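Long-range contact in salicylaldehyde dehydrogenase NahF (Pseudomonas putida, PDB 4JZ6), which probably catalyses the NAD-dependent oxidation of salicylaldehyde to salicylate, a step of bacterial naphthalene degradation: residues A[232-237]-A[258-263]. Numbering follows the deposited sequence.
Sequences LISAKE and AQHLKR
Ser234 and His260 form the closest CA pair across the contact, 6.9 Å apart, where the chain leaving helix 225-233 passes the chain leaving helix 247-259. The second helix closes with a Schellman motif: Leu261, at positive phi, is its C-prime residue, and Leu261 N bonds to Ala258 O at 3.1 Å. His260 and Lys262, on either side of Leu261 in sequence, both start their side chains toward 232-237. With CG anti to its own carbonyl carbon (chi1 -53°), the His260 ring is carried out to Ser234, which it meets with its NE2 and CD2 corner; CD2 comes within 3.8 Å of Ser234 CA. NE2 donates to Ser234 OG over 3.2 Å, but the hydroxyl oxygen sits 36° out of the ring plane, a poorly aligned bond. Ser234 OG is also bonded to Asp230 O, four residues back, its stronger polar partner. Cutting the imidazole back to an alanine here would probably cost Ser234 OG this donor, leaving it Asp230 O, and open a gap beside Ser234 CB. Lys262 bends at chi2 (-146°) and then runs extended toward the carbonyls of Ile233 and Ala235, its CE 3.5 Å from Ile233 O. Its NZ lies 2.7 Å from Ala235 O and makes a weak bond to Ile233 O, although the exact place of the nitrogen is uncertain. A water accepts from Lys262 NZ and donates weakly to Ser234 O. Ile233 and Lys262 both rest on Ile241 of strand 240-244, in the central sheet of this Rossmann-like domain. Lys262 and Arg263 also belong to a pocket holding salicylaldehyde, about 7 Å from the Lys262 side chain. If NZ is placed correctly, the ammonium lies among carbonyls near the C-terminal end of helix 225-233, whose partial negative charge would probably favour it.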
loop_
_atom_site.group_PDB
_atom_site.type_symbol
_atom_site.label_atom_id
_atom_site.label_comp_id
_atom_site.label_asym_id
_atom_site.label_seq_id
_atom_site.Cartn_x
_atom_site.Cartn_y
_atom_site.Cartn_z
ATOM N N LEU A 232 18.832 -5.313 -2.775
ATOM C CA LEU A 232 18.151 -5.118 -1.505
ATOM C C LEU A 232 16.663 -5.484 -1.587
ATOM O O LEU A 232 16.108 -6.089 -0.670
ATOM C CB LEU A 232 18.359 -3.684 -1.018
ATOM C CG LEU A 232 19.809 -3.437 -0.587
ATOM C CD1 LEU A 232 20.155 -1.960 -0.604
ATOM C CD2 LEU A 232 20.058 -4.028 0.797
ATOM N N ILE A 233 16.026 -5.124 -2.693
ATOM C CA ILE A 233 14.617 -5.442 -2.890
ATOM C C ILE A 233 14.433 -6.947 -3.036
ATOM O O ILE A 233 13.466 -7.514 -2.520
ATOM C CB ILE A 233 14.050 -4.716 -4.131
ATOM C CG1 ILE A 233 14.064 -3.203 -3.912
ATOM C CG2 ILE A 233 12.635 -5.183 -4.436
ATOM C CD1 ILE A 233 13.893 -2.418 -5.187
ATOM N N SER A 234 15.375 -7.592 -3.722
ATOM C CA SER A 234 15.330 -9.037 -3.935
ATOM C C SER A 234 15.806 -9.801 -2.709
ATOM O O SER A 234 15.723 -11.026 -2.665
ATOM C CB SER A 234 16.182 -9.434 -5.142
ATOM O OG SER A 234 15.785 -8.734 -6.308
ATOM N N ALA A 235 16.315 -9.071 -1.719
ATOM C CA ALA A 235 16.854 -9.676 -0.504
ATOM C C ALA A 235 15.752 -10.137 0.449
ATOM O O ALA A 235 14.859 -9.363 0.793
ATOM C CB ALA A 235 17.787 -8.709 0.201
ATOM N N LYS A 236 15.838 -11.393 0.881
ATOM C CA LYS A 236 14.847 -11.976 1.779
ATOM C C LYS A 236 14.722 -11.216 3.096
ATOM O O LYS A 236 13.659 -11.225 3.722
ATOM C CB LYS A 236 15.177 -13.445 2.062
ATOM C CG LYS A 236 14.860 -14.391 0.912
ATOM C CD LYS A 236 13.353 -14.594 0.745
ATOM C CE LYS A 236 13.027 -15.479 -0.459
ATOM N NZ LYS A 236 13.677 -16.822 -0.405
ATOM N N GLU A 237 15.806 -10.560 3.509
ATOM C CA GLU A 237 15.828 -9.839 4.778
ATOM C C GLU A 237 14.956 -8.589 4.745
ATOM O O GLU A 237 14.310 -8.246 5.737
ATOM C CB GLU A 237 17.260 -9.452 5.158
ATOM C CG GLU A 237 18.189 -10.628 5.426
ATOM C CD GLU A 237 18.857 -11.151 4.169
ATOM O OE1 GLU A 237 18.381 -10.832 3.058
ATOM O OE2 GLU A 237 19.867 -11.881 4.297
ATOM N N ALA A 258 7.206 -5.605 -6.828
ATOM C CA ALA A 258 6.059 -6.408 -7.227
ATOM C C ALA A 258 6.471 -7.842 -7.550
ATOM O O ALA A 258 5.708 -8.781 -7.317
ATOM C CB ALA A 258 5.359 -5.778 -8.405
ATOM N N GLN A 259 7.680 -8.014 -8.077
ATOM C CA GLN A 259 8.188 -9.347 -8.394
ATOM C C GLN A 259 8.363 -10.177 -7.124
ATOM O O GLN A 259 8.380 -11.413 -7.174
ATOM C CB GLN A 259 9.509 -9.264 -9.165
ATOM C CG GLN A 259 9.417 -8.489 -10.469
ATOM C CD GLN A 259 10.760 -8.360 -11.160
ATOM O OE1 GLN A 259 11.537 -9.315 -11.220
ATOM N NE2 GLN A 259 11.044 -7.171 -11.686
ATOM N N HIS A 260 8.483 -9.491 -5.987
ATOM C CA HIS A 260 8.612 -10.159 -4.692
ATOM C C HIS A 260 7.474 -9.805 -3.734
ATOM O O HIS A 260 7.582 -10.035 -2.525
ATOM C CB HIS A 260 9.964 -9.837 -4.056
ATOM C CG HIS A 260 11.126 -10.119 -4.954
ATOM N ND1 HIS A 260 11.551 -11.395 -5.245
ATOM C CD2 HIS A 260 11.942 -9.285 -5.645
ATOM C CE1 HIS A 260 12.582 -11.340 -6.066
ATOM N NE2 HIS A 260 12.841 -10.072 -6.325
ATOM N N LEU A 261 6.393 -9.247 -4.284
ATOM C CA LEU A 261 5.185 -8.916 -3.520
ATOM C C LEU A 261 5.456 -8.050 -2.288
ATOM O O LEU A 261 4.823 -8.235 -1.247
ATOM C CB LEU A 261 4.423 -10.189 -3.092
ATOM C CG LEU A 261 3.658 -11.080 -4.083
ATOM C CD1 LEU A 261 2.731 -10.264 -4.971
ATOM C CD2 LEU A 261 4.601 -11.920 -4.936
ATOM N N LYS A 262 6.389 -7.110 -2.395
ATOM C CA LYS A 262 6.727 -6.280 -1.243
ATOM C C LYS A 262 6.026 -4.935 -1.297
ATOM O O LYS A 262 5.940 -4.308 -2.346
ATOM C CB LYS A 262 8.243 -6.109 -1.115
ATOM C CG LYS A 262 8.990 -7.429 -1.180
ATOM C CD LYS A 262 10.216 -7.428 -0.307
ATOM C CE LYS A 262 10.981 -8.734 -0.445
ATOM N NZ LYS A 262 12.231 -8.724 0.367
ATOM N N ARG A 263 5.511 -4.506 -0.152
ATOM C CA ARG A 263 4.814 -3.234 -0.051
ATOM C C ARG A 263 5.782 -2.063 -0.157
ATOM O O ARG A 263 6.885 -2.095 0.400
ATOM C CB ARG A 263 4.037 -3.158 1.265
ATOM C CG ARG A 263 3.440 -1.793 1.579
ATOM C CD ARG A 263 2.519 -1.897 2.772
ATOM N NE ARG A 263 2.000 -0.609 3.219
ATOM C CZ ARG A 263 1.221 -0.473 4.286
ATOM N NH1 ARG A 263 0.878 -1.549 4.989
ATOM N NH2 ARG A 263 0.776 0.724 4.649
HETATM O O HOH W 1 12.962 -11.295 -1.259
#